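Local coordinates for cytochrome P450 reductase (Amycolatopsis methanolica 239, PDB 5OGX), which transfers electrons from NADH through FAD and a [2Fe-2S] cluster to a cytochrome P450 that O-demethylates lignin-derived aromatics such as guaiacol, at residues 117-122 with 162-167. Sequence-based numbering, arbitrary orientation.
Sequences TRRVLL and ELHVRR. With FAD (flavin-adenine dinucleotide), chain B.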
ATOM      1  N   THR A 117     -11.996   8.058 -12.128  1.00 28.25           N
ATOM      2  CA  THR A 117     -11.725   6.850 -11.357  1.00 28.65           C
ATOM      3  C   THR A 117     -12.112   5.623 -12.165  1.00 27.46           C
ATOM      4  O   THR A 117     -13.209   5.569 -12.731  1.00 27.49           O
ATOM      5  CB  THR A 117     -12.482   6.854 -10.020  1.00 23.20           C
ATOM      6  OG1 THR A 117     -12.218   8.076  -9.321  1.00 25.15           O
ATOM      7  CG2 THR A 117     -12.028   5.687  -9.163  1.00 23.80           C
ATOM      8  N   ARG A 118     -11.213   4.637 -12.207  1.00 26.17           N
ATOM      9  CA  ARG A 118     -11.471   3.380 -12.889  1.00 24.77           C
ATOM     10  C   ARG A 118     -11.210   2.194 -11.973  1.00 26.14           C
ATOM     11  O   ARG A 118     -10.264   2.202 -11.178  1.00 26.10           O
ATOM     12  CB  ARG A 118     -10.611   3.243 -14.133  1.00 24.62           C
ATOM     13  CG  ARG A 118     -11.224   3.947 -15.318  1.00 25.82           C
ATOM     14  CD  ARG A 118     -10.388   3.845 -16.574  1.00 29.44           C
ATOM     15  NE  ARG A 118     -11.249   4.162 -17.710  1.00 29.40           N
ATOM     16  CZ  ARG A 118     -11.000   3.857 -18.979  1.00 31.78           C
ATOM     17  NH1 ARG A 118      -9.887   3.214 -19.323  1.00 31.30           N
ATOM     18  NH2 ARG A 118     -11.883   4.205 -19.910  1.00 31.04           N
ATOM     19  N   ARG A 119     -12.038   1.166 -12.117  1.00 27.58           N
ATOM     20  CA  ARG A 119     -11.765  -0.142 -11.543  1.00 25.89           C
ATOM     21  C   ARG A 119     -11.093  -0.993 -12.608  1.00 24.97           C
ATOM     22  O   ARG A 119     -11.525  -1.010 -13.763  1.00 29.47           O
ATOM     23  CB  ARG A 119     -13.048  -0.825 -11.056  1.00 29.77           C
ATOM     24  CG  ARG A 119     -12.789  -1.939 -10.029  1.00 30.84           C
ATOM     25  CD  ARG A 119     -13.997  -2.853  -9.824  1.00 33.86           C
ATOM     26  NE  ARG A 119     -15.257  -2.113  -9.716  1.00 33.25           N
ATOM     27  CZ  ARG A 119     -15.702  -1.537  -8.601  1.00 28.04           C
ATOM     28  NH1 ARG A 119     -14.994  -1.601  -7.469  1.00 26.31           N
ATOM     29  NH2 ARG A 119     -16.861  -0.893  -8.618  1.00 29.04           N
ATOM     30  N   VAL A 120     -10.030  -1.685 -12.229  1.00 22.87           N
ATOM     31  CA  VAL A 120      -9.356  -2.605 -13.130  1.00 26.08           C
ATOM     32  C   VAL A 120      -9.340  -3.976 -12.474  1.00 26.80           C
ATOM     33  O   VAL A 120      -8.879  -4.118 -11.337  1.00 26.46           O
ATOM     34  CB  VAL A 120      -7.931  -2.134 -13.461  1.00 22.91           C
ATOM     35  CG1 VAL A 120      -7.226  -3.174 -14.297  1.00 27.55           C
ATOM     36  CG2 VAL A 120      -7.964  -0.768 -14.160  1.00 24.24           C
ATOM     37  N   LEU A 121      -9.850  -4.978 -13.179  1.00 24.83           N
ATOM     38  CA  LEU A 121      -9.830  -6.354 -12.703  1.00 23.70           C
ATOM     39  C   LEU A 121      -8.806  -7.116 -13.528  1.00 26.19           C
ATOM     40  O   LEU A 121      -8.915  -7.167 -14.756  1.00 26.76           O
ATOM     41  CB  LEU A 121     -11.209  -7.006 -12.818  1.00 27.57           C
ATOM     42  CG  LEU A 121     -12.327  -6.356 -12.016  1.00 27.50           C
ATOM     43  CD1 LEU A 121     -13.604  -7.180 -12.150  1.00 33.73           C
ATOM     44  CD2 LEU A 121     -11.932  -6.191 -10.545  1.00 25.77           C
ATOM     45  N   LEU A 122      -7.811  -7.696 -12.860  1.00 26.68           N
ATOM     46  CA  LEU A 122      -6.741  -8.437 -13.517  1.00 23.79           C
ATOM     47  C   LEU A 122      -6.858  -9.908 -13.151  1.00 27.23           C
ATOM     48  O   LEU A 122      -6.722 -10.270 -11.977  1.00 28.92           O
ATOM     49  CB  LEU A 122      -5.364  -7.911 -13.099  1.00 25.16           C
ATOM     50  CG  LEU A 122      -4.988  -6.462 -13.393  1.00 24.06           C
ATOM     51  CD1 LEU A 122      -3.548  -6.234 -12.938  1.00 25.44           C
ATOM     52  CD2 LEU A 122      -5.159  -6.174 -14.887  1.00 27.85           C
ATOM     53  N   GLU A 162      -8.153  -6.618  -7.874  1.00 19.67           N
ATOM     54  CA  GLU A 162      -9.013  -5.444  -8.021  1.00 19.57           C
ATOM     55  C   GLU A 162      -8.212  -4.193  -7.691  1.00 18.64           C
ATOM     56  O   GLU A 162      -7.758  -4.033  -6.552  1.00 21.23           O
ATOM     57  CB  GLU A 162     -10.244  -5.533  -7.115  1.00 20.41           C
ATOM     58  CG  GLU A 162     -11.136  -4.301  -7.206  1.00 24.23           C
ATOM     59  CD  GLU A 162     -12.303  -4.348  -6.232  1.00 27.73           C
ATOM     60  OE1 GLU A 162     -12.433  -5.366  -5.537  1.00 27.86           O
ATOM     61  OE2 GLU A 162     -13.071  -3.368  -6.168  1.00 26.09           O
ATOM     62  N   LEU A 163      -8.081  -3.292  -8.670  1.00 17.92           N
ATOM     63  CA  LEU A 163      -7.380  -2.024  -8.499  1.00 20.36           C
ATOM     64  C   LEU A 163      -8.363  -0.872  -8.661  1.00 20.16           C
ATOM     65  O   LEU A 163      -9.299  -0.948  -9.469  1.00 23.48           O
ATOM     66  CB  LEU A 163      -6.240  -1.867  -9.534  1.00 19.42           C
ATOM     67  CG  LEU A 163      -5.366  -3.097  -9.766  1.00 22.17           C
ATOM     68  CD1 LEU A 163      -4.342  -2.829 -10.880  1.00 21.86           C
ATOM     69  CD2 LEU A 163      -4.661  -3.472  -8.482  1.00 19.31           C
ATOM     70  N   HIS A 164      -8.139   0.204  -7.902  1.00 19.47           N
ATOM     71  CA  HIS A 164      -8.875   1.460  -8.059  1.00 21.29           C
ATOM     72  C   HIS A 164      -7.879   2.525  -8.481  1.00 23.38           C
ATOM     73  O   HIS A 164      -6.983   2.869  -7.709  1.00 22.52           O
ATOM     74  CB  HIS A 164      -9.561   1.894  -6.755  1.00 19.99           C
ATOM     75  CG  HIS A 164     -10.480   0.865  -6.177  1.00 20.95           C
ATOM     76  ND1 HIS A 164     -11.058   1.012  -4.935  1.00 21.80           N
ATOM     77  CD2 HIS A 164     -10.922  -0.321  -6.665  1.00 20.28           C
ATOM     78  CE1 HIS A 164     -11.819  -0.040  -4.681  1.00 21.51           C
ATOM     79  NE2 HIS A 164     -11.758  -0.861  -5.715  1.00 23.49           N
ATOM     80  N   VAL A 165      -8.040   3.056  -9.689  1.00 21.58           N
ATOM     81  CA  VAL A 165      -7.041   3.921 -10.305  1.00 21.18           C
ATOM     82  C   VAL A 165      -7.609   5.323 -10.464  1.00 23.17           C
ATOM     83  O   VAL A 165      -8.656   5.506 -11.090  1.00 24.72           O
ATOM     84  CB  VAL A 165      -6.605   3.363 -11.669  1.00 23.88           C
ATOM     85  CG1 VAL A 165      -5.461   4.204 -12.238  1.00 25.30           C
ATOM     86  CG2 VAL A 165      -6.193   1.903 -11.525  1.00 21.44           C
ATOM     87  N   ARG A 166      -6.894   6.313  -9.942  1.00 21.96           N
ATOM     88  CA  ARG A 166      -7.256   7.712 -10.132  1.00 22.52           C
ATOM     89  C   ARG A 166      -6.454   8.307 -11.286  1.00 24.71           C
ATOM     90  O   ARG A 166      -5.226   8.153 -11.343  1.00 24.88           O
ATOM     91  CB  ARG A 166      -7.013   8.509  -8.851  1.00 24.84           C
ATOM     92  CG  ARG A 166      -7.288   9.989  -9.007  1.00 31.21           C
ATOM     93  CD  ARG A 166      -8.690  10.361  -8.562  1.00 46.30           C
ATOM     94  NE  ARG A 166      -8.923  11.796  -8.709  1.00 62.98           N
ATOM     95  CZ  ARG A 166      -8.458  12.722  -7.876  1.00 69.91           C
ATOM     96  NH1 ARG A 166      -8.718  14.005  -8.099  1.00 73.53           N
ATOM     97  NH2 ARG A 166      -7.737  12.369  -6.818  1.00 67.69           N
ATOM     98  N   ARG A 167      -7.149   8.984 -12.204  1.00 25.51           N
ATOM     99  CA  ARG A 167      -6.488   9.616 -13.337  1.00 24.92           C
ATOM    100  C   ARG A 167      -5.676  10.817 -12.874  1.00 29.50           C
ATOM    101  O   ARG A 167      -6.204  11.717 -12.218  1.00 31.97           O
ATOM    102  CB  ARG A 167      -7.520  10.058 -14.384  1.00 27.12           C
ATOM    103  CG  ARG A 167      -6.922  10.395 -15.755  1.00 31.01           C
ATOM    104  CD  ARG A 167      -8.009  10.822 -16.760  1.00 33.05           C
ATOM    105  NE  ARG A 167      -8.665  12.057 -16.335  1.00 36.09           N
ATOM    106  CZ  ARG A 167      -8.207  13.279 -16.593  1.00 44.36           C
ATOM    107  NH1 ARG A 167      -7.096  13.449 -17.307  1.00 42.35           N
ATOM    108  NH2 ARG A 167      -8.868  14.339 -16.146  1.00 45.95           N
TER
HETATM  109  PA  FAD B 401       3.200  10.365 -13.467  1.00 24.50           P
HETATM  110  O1A FAD B 401       3.562  10.360 -14.932  1.00 26.14           O
HETATM  111  O2A FAD B 401       4.200   9.662 -12.582  1.00 25.24           O
HETATM  112  O5B FAD B 401       3.029  11.910 -12.913  1.00 30.05           O
HETATM  113  C5B FAD B 401       2.642  12.925 -13.811  1.00 38.67           C
HETATM  114  C4B FAD B 401       2.856  14.288 -13.091  1.00 38.27           C
HETATM  115  O4B FAD B 401       1.949  14.441 -12.164  1.00 37.13           O
HETATM  116  C3B FAD B 401       4.207  14.295 -12.357  1.00 37.85           C
HETATM  117  O3B FAD B 401       4.739  15.541 -12.422  1.00 41.77           O
HETATM  118  C2B FAD B 401       3.846  13.893 -10.906  1.00 37.04           C
HETATM  119  O2B FAD B 401       4.871  14.374  -9.930  1.00 38.16           O
HETATM  120  C1B FAD B 401       2.667  14.425 -10.717  1.00 36.67           C
HETATM  121  N9A FAD B 401       1.817  13.589  -9.909  1.00 39.76           N
HETATM  122  C8A FAD B 401       1.976  12.279  -9.674  1.00 38.28           C
HETATM  123  N7A FAD B 401       0.957  11.876  -8.903  1.00 35.07           N
HETATM  124  C5A FAD B 401       0.167  12.941  -8.678  1.00 39.77           C
HETATM  125  C6A FAD B 401      -0.997  13.073  -7.959  1.00 42.04           C
HETATM  126  N6A FAD B 401      -1.880  12.240  -7.162  1.00 39.40           N
HETATM  127  N1A FAD B 401      -1.604  14.251  -7.889  1.00 44.55           N
HETATM  128  C2A FAD B 401      -1.074  15.327  -8.522  1.00 44.12           C
HETATM  129  N3A FAD B 401       0.074  15.205  -9.235  1.00 40.84           N
HETATM  130  C4A FAD B 401       0.688  13.999  -9.305  1.00 40.02           C
HETATM  131  N1  FAD B 401      -2.611   5.312  -7.337  1.00 16.86           N
HETATM  132  C2  FAD B 401      -3.998   4.919  -7.552  1.00 18.20           C
HETATM  133  O2  FAD B 401      -4.683   5.535  -8.298  1.00 22.83           O
HETATM  134  N3  FAD B 401      -4.530   3.740  -6.854  1.00 16.94           N
HETATM  135  C4  FAD B 401      -3.754   2.959  -5.941  1.00 18.76           C
HETATM  136  O4  FAD B 401      -4.222   2.024  -5.383  1.00 19.96           O
HETATM  137  C4X FAD B 401      -2.342   3.399  -5.719  1.00 14.36           C
HETATM  138  N5  FAD B 401      -1.525   2.627  -4.834  1.00 15.91           N
HETATM  139  C5X FAD B 401      -0.153   3.079  -4.618  1.00 15.95           C
HETATM  140  C6  FAD B 401       0.627   2.363  -3.705  1.00 15.55           C
HETATM  141  C7  FAD B 401       1.938   2.806  -3.512  1.00 15.55           C
HETATM  142  C7M FAD B 401       2.648   1.902  -2.505  1.00 18.42           C
HETATM  143  C8  FAD B 401       2.444   3.909  -4.197  1.00 16.15           C
HETATM  144  C8M FAD B 401       3.889   4.308  -3.929  1.00 15.34           C
HETATM  145  C9  FAD B 401       1.659   4.624  -5.096  1.00 18.34           C
HETATM  146  C9A FAD B 401       0.359   4.202  -5.289  1.00 16.19           C
HETATM  147  N10 FAD B 401      -0.462   4.966  -6.245  1.00 15.24           N
HETATM  148  C10 FAD B 401      -1.813   4.549  -6.421  1.00 14.70           C
HETATM  149  C1' FAD B 401       0.096   6.094  -7.011  1.00 17.41           C
HETATM  150  C2' FAD B 401       0.423   5.411  -8.406  1.00 18.65           C
HETATM  151  O2' FAD B 401       1.409   4.390  -8.333  1.00 18.72           O
HETATM  152  C3' FAD B 401       0.902   6.394  -9.498  1.00 20.78           C
HETATM  153  O3' FAD B 401       1.899   7.204  -8.942  1.00 19.97           O
HETATM  154  C4' FAD B 401      -0.251   7.279 -10.007  1.00 20.99           C
HETATM  155  O4' FAD B 401      -1.226   6.483 -10.627  1.00 20.34           O
HETATM  156  C5' FAD B 401       0.257   8.324 -11.024  1.00 21.87           C
HETATM  157  O5' FAD B 401       1.096   7.685 -11.966  1.00 21.66           O
HETATM  158  P   FAD B 401       1.190   8.287 -13.489  1.00 22.20           P
HETATM  159  O1P FAD B 401       2.244   7.502 -14.222  1.00 23.28           O
HETATM  160  O2P FAD B 401      -0.174   8.345 -14.137  1.00 24.67           O
HETATM  161  O3P FAD B 401       1.668   9.840 -13.278  1.00 22.00           O
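Glu162 OE2 takes two side-chain donors from opposite faces of its carboxylate: Arg119 NH1 at 2.9 Å, in a salt bridge that bends to 138° at the hydrogen, and His164 NE2, also at 2.9 Å but almost straight. The setting is an antiparallel pair of strands in the FAD-binding beta-barrel domain of a ferredoxin reductase-type flavoprotein, and strand 160-166, at the edge of the sheet, contributes backbone bonds to the flavin. Arg119 starts out extended, then bends at chi3 (-44°), which turns the guanidinium so that NH1 meets Glu162 OE2; that oxygen lies in the ring plane of His164. Arg255 adds a further salt bridge to it, Asp252 takes Arg119 NH2, and Tyr251 bonds His164 ND1, so this charged network joins the barrel to the NAD-binding domain. A glutamine in place of Glu162 would probably leave the positive charges of Arg119 and Arg255 without their shared counter-charge. Beside the carboxylate stem, Leu121 CD2 packs on Glu162 CB at 3.9 Å.

At the base of these side chains the backbones pair through Arg118 with Val165 and Val120 with Leu163, two bonds each; the shortest runs from Val165 N to Arg118 O, 2.8 Å. On the other face of the sheet Val120 CG2 meets Val165 CG2 at 4.1 Å, and Leu122 CD1 reaches Leu163 CD1, with Tyr149 touching Leu163 and Val165. The outer edge of strand 160-166 reads the flavin pyrimidine: FAD N3 donates to His164 O at 2.7 Å, and Arg166 N donates to FAD O2 at 2.9 Å, nearly straight at 174°.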